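Local atomic coordinates of glycine betaine, L-proline ABC transporter, glycine/betaine/L-proline-binding protein (ProX) (Borrelia burgdorferi, PDB entry 3TMG), a protein that binds glycine betaine in the cleft between its two lobes and probably delivers it to a membrane ABC transporter for uptake. Residues Lys36-Lys41 with Glu265-Trp270; Val18-Val23 with Ala30-Leu35; Ala165-Ser170 with Ser189-Lys194. All blocks are in the same frame, centred on the assembly; numbering follows the deposited sequence.

Contacts 1 and 2 share helix 26-41 and touch one another: Phe-39 packs on Val-18 and Ile-20, and Trp-270 on Val-34 and Leu-35. Contact 2 fixes the helix to strand 16-22 in a buried interface, where branched side chains mix with two water bridges. Contact 1, also buried, brings a segment from the C-terminal region, 265-270, against the same helix through apolar atoms alone. Contact 3 lies across the chain's centre from contact 2, with centres about 27 Å apart, and joins helix 160-172 to the turn entering strand 193-195. It is only partly buried, and it accordingly combines an apolar inner part with a carboxylate beside a tyrosine hydroxyl.

Contact 1 of 3, residues Lys36-Lys41 with Glu265-Trp270; sequences KVVFEK and EIVKTW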
# COMPACT_ATOMS: atom_id res chain seq x y z
N LYS A 36 -14.21 -5.46 3.34
CA LYS A 36 -15.53 -4.92 3.54
C LYS A 36 -16.62 -5.93 3.07
O LYS A 36 -17.61 -6.17 3.76
CB LYS A 36 -15.66 -3.60 2.79
CG LYS A 36 -17.01 -2.94 3.03
CD LYS A 36 -17.00 -1.59 2.32
CE LYS A 36 -18.36 -1.35 1.76
NZ LYS A 36 -18.95 -0.21 2.47
N VAL A 37 -16.44 -6.47 1.87
CA VAL A 37 -17.37 -7.46 1.29
C VAL A 37 -17.45 -8.73 2.15
O VAL A 37 -18.53 -9.22 2.44
CB VAL A 37 -16.98 -7.77 -0.18
CG1 VAL A 37 -17.82 -8.92 -0.72
CG2 VAL A 37 -17.20 -6.51 -1.03
N VAL A 38 -16.30 -9.23 2.58
CA VAL A 38 -16.24 -10.39 3.48
C VAL A 38 -17.05 -10.15 4.78
O VAL A 38 -17.93 -10.98 5.12
CB VAL A 38 -14.77 -10.74 3.79
CG1 VAL A 38 -14.71 -11.82 4.84
CG2 VAL A 38 -14.07 -11.16 2.50
N PHE A 39 -16.80 -9.02 5.46
CA PHE A 39 -17.55 -8.70 6.69
C PHE A 39 -19.06 -8.51 6.43
O PHE A 39 -19.89 -8.94 7.24
CB PHE A 39 -16.97 -7.49 7.40
CG PHE A 39 -15.74 -7.78 8.19
CD1 PHE A 39 -15.75 -8.74 9.21
CD2 PHE A 39 -14.56 -7.07 7.97
CE1 PHE A 39 -14.59 -9.00 9.95
CE2 PHE A 39 -13.42 -7.32 8.71
CZ PHE A 39 -13.43 -8.29 9.71
N GLU A 40 -19.42 -7.87 5.32
CA GLU A 40 -20.83 -7.77 4.95
C GLU A 40 -21.49 -9.13 4.81
O GLU A 40 -22.63 -9.32 5.31
CB GLU A 40 -21.04 -6.97 3.67
CG GLU A 40 -20.76 -5.49 3.84
CD GLU A 40 -20.78 -4.71 2.53
OE1 GLU A 40 -20.77 -5.30 1.43
OE2 GLU A 40 -20.80 -3.47 2.60
N LYS A 41 -20.82 -10.07 4.14
CA LYS A 41 -21.39 -11.40 3.97
C LYS A 41 -21.54 -12.15 5.29
O LYS A 41 -22.45 -12.99 5.42
CB LYS A 41 -20.64 -12.22 2.95
CG LYS A 41 -21.01 -11.81 1.54
CD LYS A 41 -19.99 -12.30 0.55
CE LYS A 41 -20.23 -13.77 0.23
NZ LYS A 41 -21.69 -14.03 0.04
N GLU A 265 -12.82 -20.20 -2.24
CA GLU A 265 -12.08 -21.10 -1.35
C GLU A 265 -11.04 -20.35 -0.53
O GLU A 265 -10.92 -20.57 0.67
CB GLU A 265 -11.46 -22.27 -2.13
CG GLU A 265 -12.53 -23.23 -2.64
CD GLU A 265 -13.46 -23.75 -1.53
OE1 GLU A 265 -12.94 -24.32 -0.54
OE2 GLU A 265 -14.70 -23.58 -1.62
N ILE A 266 -10.33 -19.42 -1.16
CA ILE A 266 -9.36 -18.61 -0.41
C ILE A 266 -10.10 -17.76 0.65
O ILE A 266 -9.65 -17.65 1.81
CB ILE A 266 -8.48 -17.71 -1.33
CG1 ILE A 266 -7.58 -18.59 -2.23
CG2 ILE A 266 -7.62 -16.75 -0.52
CD1 ILE A 266 -6.62 -19.51 -1.49
N VAL A 267 -11.22 -17.16 0.25
CA VAL A 267 -11.92 -16.25 1.17
C VAL A 267 -12.37 -17.03 2.38
O VAL A 267 -12.25 -16.54 3.52
CB VAL A 267 -13.08 -15.50 0.50
CG1 VAL A 267 -13.95 -14.80 1.54
CG2 VAL A 267 -12.53 -14.49 -0.52
N LYS A 268 -12.87 -18.25 2.12
CA LYS A 268 -13.23 -19.18 3.17
C LYS A 268 -12.16 -19.36 4.22
O LYS A 268 -12.47 -19.47 5.40
CB LYS A 268 -13.64 -20.54 2.60
CG LYS A 268 -15.06 -20.59 2.07
CD LYS A 268 -15.40 -22.05 1.79
CE LYS A 268 -16.60 -22.12 0.87
NZ LYS A 268 -16.75 -23.54 0.43
N THR A 269 -10.91 -19.41 3.81
CA THR A 269 -9.82 -19.57 4.78
C THR A 269 -9.70 -18.40 5.75
O THR A 269 -9.03 -18.52 6.79
CB THR A 269 -8.44 -19.86 4.12
OG1 THR A 269 -7.91 -18.68 3.51
CG2 THR A 269 -8.52 -21.02 3.13
N TRP A 270 -10.33 -17.27 5.45
CA TRP A 270 -10.13 -16.11 6.31
C TRP A 270 -11.17 -16.02 7.39
O TRP A 270 -11.07 -15.13 8.27
CB TRP A 270 -10.12 -14.80 5.52
CG TRP A 270 -9.15 -14.74 4.34
CD1 TRP A 270 -7.94 -15.42 4.16
CD2 TRP A 270 -9.30 -13.88 3.18
NE1 TRP A 270 -7.35 -15.04 2.95
CE2 TRP A 270 -8.15 -14.12 2.32
CE3 TRP A 270 -10.29 -12.94 2.77
CZ2 TRP A 270 -8.01 -13.46 1.10
CZ3 TRP A 270 -10.11 -12.27 1.57
CH2 TRP A 270 -8.99 -12.52 0.76
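Val-38 on helix 26-41 meets Val-267 and Trp-270 of segment 265-270, and every atom touching across the contact is carbon. Val-38 and Val-267 reach toward each other tip to tip, their methyls CG2 and CG1 3.8 Å apart. With CG1 of Val-38 anti to the backbone N (chi1 173°), its other methyl, CG2, faces both partners. That methyl also meets the indole at its edge, near the ring plane, 4.2 Å from Trp-270 CE3. Valines, short and apolar, suit a spot where the two backbones come near, with CA atoms of Val-38 and Val-267 7.6 Å apart, while the indole adds a flat apolar edge beside them.

Hydrogen bonds within 265-270 hold its backbone and side chains. Trp-270 N donates to Val-267 O, and the indole folds back so that Ile-266 O lies 3.6 Å above its plane, toward the rim. Thr-269 OG1 donates to a lone pair of the same Ile-266 O at 2.6 Å. Phe-231 makes an edge-to-face contact with the indole.

Charged groups stay at the margins. Lys-268 NZ binds Glu-265 OE2 at 2.9 Å on the syn side and has a second partner in Asp-280, while Lys-41 NZ bonds to Leu-278 O. The two segments are thus joined by shape and burial of apolar surface, without directional bonds between them.

Contact 2 of 3, residues Val18-Val23 with Ala30-Leu35; sequences VKIGYV and AATNVL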
# COMPACT_ATOMS: atom_id res chain seq x y z
N VAL A 18 -18.00 -3.30 12.28
CA VAL A 18 -16.53 -3.29 12.20
C VAL A 18 -16.11 -2.08 11.35
O VAL A 18 -16.80 -1.69 10.40
CB VAL A 18 -15.96 -4.63 11.69
CG1 VAL A 18 -16.42 -4.87 10.26
CG2 VAL A 18 -14.43 -4.69 11.81
N LYS A 19 -14.99 -1.48 11.75
CA LYS A 19 -14.44 -0.28 11.12
C LYS A 19 -13.02 -0.54 10.65
O LYS A 19 -12.15 -0.89 11.45
CB LYS A 19 -14.46 0.85 12.15
CG LYS A 19 -15.89 1.25 12.53
CD LYS A 19 -15.93 2.39 13.53
CE LYS A 19 -17.38 2.69 13.89
NZ LYS A 19 -17.40 3.65 15.02
N ILE A 20 -12.76 -0.35 9.35
CA ILE A 20 -11.40 -0.55 8.81
C ILE A 20 -10.88 0.79 8.27
O ILE A 20 -11.56 1.42 7.45
CB ILE A 20 -11.38 -1.58 7.64
CG1 ILE A 20 -12.36 -2.76 7.91
CG2 ILE A 20 -9.92 -2.00 7.32
CD1 ILE A 20 -12.34 -3.83 6.81
N GLY A 21 -9.72 1.23 8.76
CA GLY A 21 -9.05 2.44 8.20
C GLY A 21 -8.10 2.05 7.06
O GLY A 21 -7.50 0.96 7.08
N TYR A 22 -7.98 2.92 6.05
CA TYR A 22 -7.06 2.68 4.94
C TYR A 22 -6.68 4.02 4.34
O TYR A 22 -7.30 5.06 4.64
CB TYR A 22 -7.65 1.75 3.86
CG TYR A 22 -8.79 2.32 3.04
CD1 TYR A 22 -10.02 2.64 3.63
CD2 TYR A 22 -8.62 2.56 1.66
CE1 TYR A 22 -11.06 3.20 2.89
CE2 TYR A 22 -9.67 3.09 0.90
CZ TYR A 22 -10.88 3.38 1.52
OH TYR A 22 -11.92 3.91 0.77
N VAL A 23 -5.64 3.98 3.49
CA VAL A 23 -5.23 5.13 2.69
C VAL A 23 -5.47 4.66 1.23
O VAL A 23 -5.23 3.51 0.91
CB VAL A 23 -3.74 5.50 2.87
CG1 VAL A 23 -3.42 6.79 2.08
CG2 VAL A 23 -3.43 5.66 4.36
N ALA A 30 -7.93 -1.91 -2.73
CA ALA A 30 -8.37 -3.29 -3.13
C ALA A 30 -8.59 -4.21 -1.95
O ALA A 30 -9.68 -4.81 -1.78
CB ALA A 30 -7.42 -3.94 -4.12
N ALA A 31 -7.56 -4.35 -1.11
CA ALA A 31 -7.69 -5.18 0.12
C ALA A 31 -8.80 -4.77 1.05
O ALA A 31 -9.52 -5.62 1.62
CB ALA A 31 -6.37 -5.21 0.90
N THR A 32 -8.94 -3.45 1.26
CA THR A 32 -9.91 -2.95 2.23
C THR A 32 -11.37 -3.17 1.75
O THR A 32 -12.24 -3.58 2.54
CB THR A 32 -9.60 -1.46 2.59
OG1 THR A 32 -8.25 -1.44 3.13
CG2 THR A 32 -10.54 -0.98 3.68
N ASN A 33 -11.61 -2.92 0.46
CA ASN A 33 -12.90 -3.25 -0.15
C ASN A 33 -13.21 -4.75 -0.19
O ASN A 33 -14.36 -5.15 0.08
CB ASN A 33 -13.04 -2.62 -1.55
CG ASN A 33 -13.50 -1.17 -1.50
OD1 ASN A 33 -14.69 -0.91 -1.52
ND2 ASN A 33 -12.55 -0.20 -1.48
N VAL A 34 -12.21 -5.57 -0.44
CA VAL A 34 -12.41 -7.04 -0.31
C VAL A 34 -12.85 -7.41 1.11
O VAL A 34 -13.86 -8.09 1.27
CB VAL A 34 -11.15 -7.85 -0.68
CG1 VAL A 34 -11.29 -9.34 -0.24
CG2 VAL A 34 -10.94 -7.78 -2.18
N LEU A 35 -12.13 -6.93 2.14
CA LEU A 35 -12.53 -7.22 3.52
C LEU A 35 -13.90 -6.63 3.89
O LEU A 35 -14.69 -7.25 4.63
CB LEU A 35 -11.45 -6.85 4.51
CG LEU A 35 -10.26 -7.83 4.57
CD1 LEU A 35 -9.36 -7.50 5.75
CD2 LEU A 35 -10.64 -9.31 4.67
O HOH W 1 -6.68 -1.10 5.50
O HOH W 2 -12.93 2.59 -1.54
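The phenol ring of Tyr-22 is approached obliquely by the methyl of Thr-32, whose CG2 lies 3.7 Å from Tyr-22 CD1. At the far end of the ring the hydroxyl OH is hydrogen-bonded to a water, 2.8 Å away, and Asn-33 ND2 donates to the same water, so the polar end of the tyrosine is tied to the helix through solvent. Asn-33 ND2 bonds to Thr-29 O as well. The ring is set over the helix by a chi1 of 69°, with CG lodged between the backbone N and the carbonyl carbon. Ser-50 and Ser-70 also touch the tyrosine side chain.

Thr-32 uses both of its branches. OG1 comes within 3.3 Å of Tyr-22 CB, gives its proton to Glu-28 O one helical turn back, and receives one from a second water, 2.9 Å away, which also donates to Gly-21 O. A threonine suits this place because its hydroxyl is satisfied within the helix while its methyl remains available for packing.

Strand 16-22, helix 26-41 and strand 44-50 form a beta-alpha-beta unit, and this contact packs the first strand of the unit on its helix: the segment axes run nearly antiparallel, at 171°, with a closest approach of 9.2 Å. Further along, the branched Ile-20 can meet two positions of the helix face. Its CG2 lies 3.8 Å from Thr-32 CG2, the side chains sliding past each other, and its CD1 lies 3.9 Å from Leu-35 CB, crossing at about a right angle. Val-69 touches both Thr-32 and Leu-35.

Contact 3 of 3, residues Ala165-Ser170 with Ser189-Lys194; sequences ASLDSS and SRYDIK
Leu-167 touches Tyr-191 and Ile-193, and its neighbour Asp-168 touches Tyr-191. CG of Leu-167 is anti to the backbone N (chi1 177°), which carries the fork toward the turn: CD2 lies 4.0 Å from Tyr-191 CD2, oblique to the ring, and CD1 4.1 Å from Ile-193 CG2. A forked leucine suits this position because it can meet both the aromatic and the aliphatic neighbour. Asp-168 comes at the ring's edge, near its plane, with OD1 3.2 Å from Tyr-191 OH; the two side chains cross at about a right angle, with carboxylate and ring planes 43° apart.

Around this first shell, Lys-172 forms a salt bridge with Asp-168 OD1, while Leu-181 touches both Leu-167 and Ile-193. The contact packs helix 160-172 on the turn between helix 187-190 and strand 193-195, a strand antiparallel to 88-105. Just before Tyr-191, Arg-190 is engaged by Asp-243 and Asp-246 and makes a cation-pi interaction with Trp-186. The tyrosine is therefore amphipathic in use: its ring carbons pack against buried leucine, while its hydroxyl sits at a partly exposed margin beside a carboxylate whose charge Lys-172 probably offsets.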
# COMPACT_ATOMS: atom_id res chain seq x y z
N ALA A 165 0.13 9.07 -13.69
CA ALA A 165 -0.15 9.85 -14.90
C ALA A 165 1.12 10.56 -15.41
O ALA A 165 1.38 10.56 -16.62
CB ALA A 165 -1.31 10.84 -14.67
N SER A 166 1.94 11.13 -14.52
CA SER A 166 3.20 11.73 -14.96
C SER A 166 4.19 10.70 -15.54
O SER A 166 4.87 10.97 -16.53
CB SER A 166 3.89 12.48 -13.82
OG SER A 166 2.98 13.30 -13.13
N LEU A 167 4.33 9.55 -14.87
CA LEU A 167 5.13 8.43 -15.43
C LEU A 167 4.65 8.01 -16.84
O LEU A 167 5.46 7.85 -17.76
CB LEU A 167 5.09 7.20 -14.46
CG LEU A 167 5.82 5.91 -14.89
CD1 LEU A 167 7.30 6.14 -15.04
CD2 LEU A 167 5.59 4.80 -13.85
N ASP A 168 3.33 7.82 -16.98
CA ASP A 168 2.72 7.45 -18.27
C ASP A 168 3.09 8.50 -19.34
O ASP A 168 3.54 8.17 -20.42
CB ASP A 168 1.20 7.33 -18.13
CG ASP A 168 0.53 6.68 -19.36
OD1 ASP A 168 1.16 5.88 -20.08
OD2 ASP A 168 -0.66 6.96 -19.61
N SER A 169 2.95 9.78 -18.97
CA SER A 169 3.23 10.90 -19.88
C SER A 169 4.67 11.00 -20.32
O SER A 169 4.94 11.18 -21.53
CB SER A 169 2.84 12.23 -19.22
OG SER A 169 1.45 12.35 -19.12
N SER A 170 5.58 10.93 -19.36
CA SER A 170 7.02 10.95 -19.63
C SER A 170 7.46 9.82 -20.53
O SER A 170 8.26 10.05 -21.46
CB SER A 170 7.80 10.90 -18.33
OG SER A 170 7.75 12.16 -17.69
N SER A 189 4.41 -4.20 -14.93
CA SER A 189 4.11 -4.97 -16.14
C SER A 189 3.58 -4.14 -17.30
O SER A 189 3.78 -4.50 -18.45
CB SER A 189 3.21 -6.16 -15.83
OG SER A 189 2.05 -5.67 -15.22
N ARG A 190 2.95 -3.00 -17.01
CA ARG A 190 2.38 -2.17 -18.04
C ARG A 190 3.48 -1.31 -18.69
O ARG A 190 3.43 -1.01 -19.87
CB ARG A 190 1.26 -1.27 -17.47
CG ARG A 190 0.40 -0.63 -18.55
CD ARG A 190 -0.76 0.20 -18.01
NE ARG A 190 -1.73 -0.54 -17.19
CZ ARG A 190 -2.71 0.07 -16.51
NH1 ARG A 190 -2.81 1.40 -16.57
NH2 ARG A 190 -3.58 -0.61 -15.77
N TYR A 191 4.44 -0.87 -17.87
CA TYR A 191 5.57 -0.06 -18.35
C TYR A 191 6.89 -0.82 -18.22
O TYR A 191 6.98 -1.74 -17.45
CB TYR A 191 5.67 1.25 -17.57
CG TYR A 191 4.37 2.00 -17.53
CD1 TYR A 191 3.81 2.54 -18.72
CD2 TYR A 191 3.72 2.23 -16.33
CE1 TYR A 191 2.62 3.24 -18.68
CE2 TYR A 191 2.53 2.94 -16.28
CZ TYR A 191 1.98 3.42 -17.46
OH TYR A 191 0.79 4.12 -17.42
N ASP A 192 7.89 -0.41 -19.00
CA ASP A 192 9.24 -0.91 -18.90
C ASP A 192 9.99 0.05 -17.99
O ASP A 192 10.53 1.06 -18.44
CB ASP A 192 9.86 -1.02 -20.30
CG ASP A 192 11.17 -1.72 -20.29
OD1 ASP A 192 11.59 -2.19 -19.21
OD2 ASP A 192 11.80 -1.79 -21.35
N ILE A 193 10.03 -0.28 -16.70
CA ILE A 193 10.59 0.57 -15.68
C ILE A 193 11.50 -0.27 -14.75
O ILE A 193 11.38 -1.49 -14.73
CB ILE A 193 9.47 1.23 -14.83
CG1 ILE A 193 8.42 0.19 -14.36
CG2 ILE A 193 8.82 2.36 -15.63
CD1 ILE A 193 7.45 0.73 -13.29
N LYS A 194 12.34 0.38 -13.96
CA LYS A 194 13.31 -0.35 -13.13
C LYS A 194 13.53 0.40 -11.83
O LYS A 194 13.46 1.63 -11.79
CB LYS A 194 14.65 -0.56 -13.87
CG LYS A 194 15.34 0.76 -14.28
CD LYS A 194 16.61 0.50 -15.11
CE LYS A 194 17.29 1.78 -15.53
NZ LYS A 194 18.42 1.46 -16.45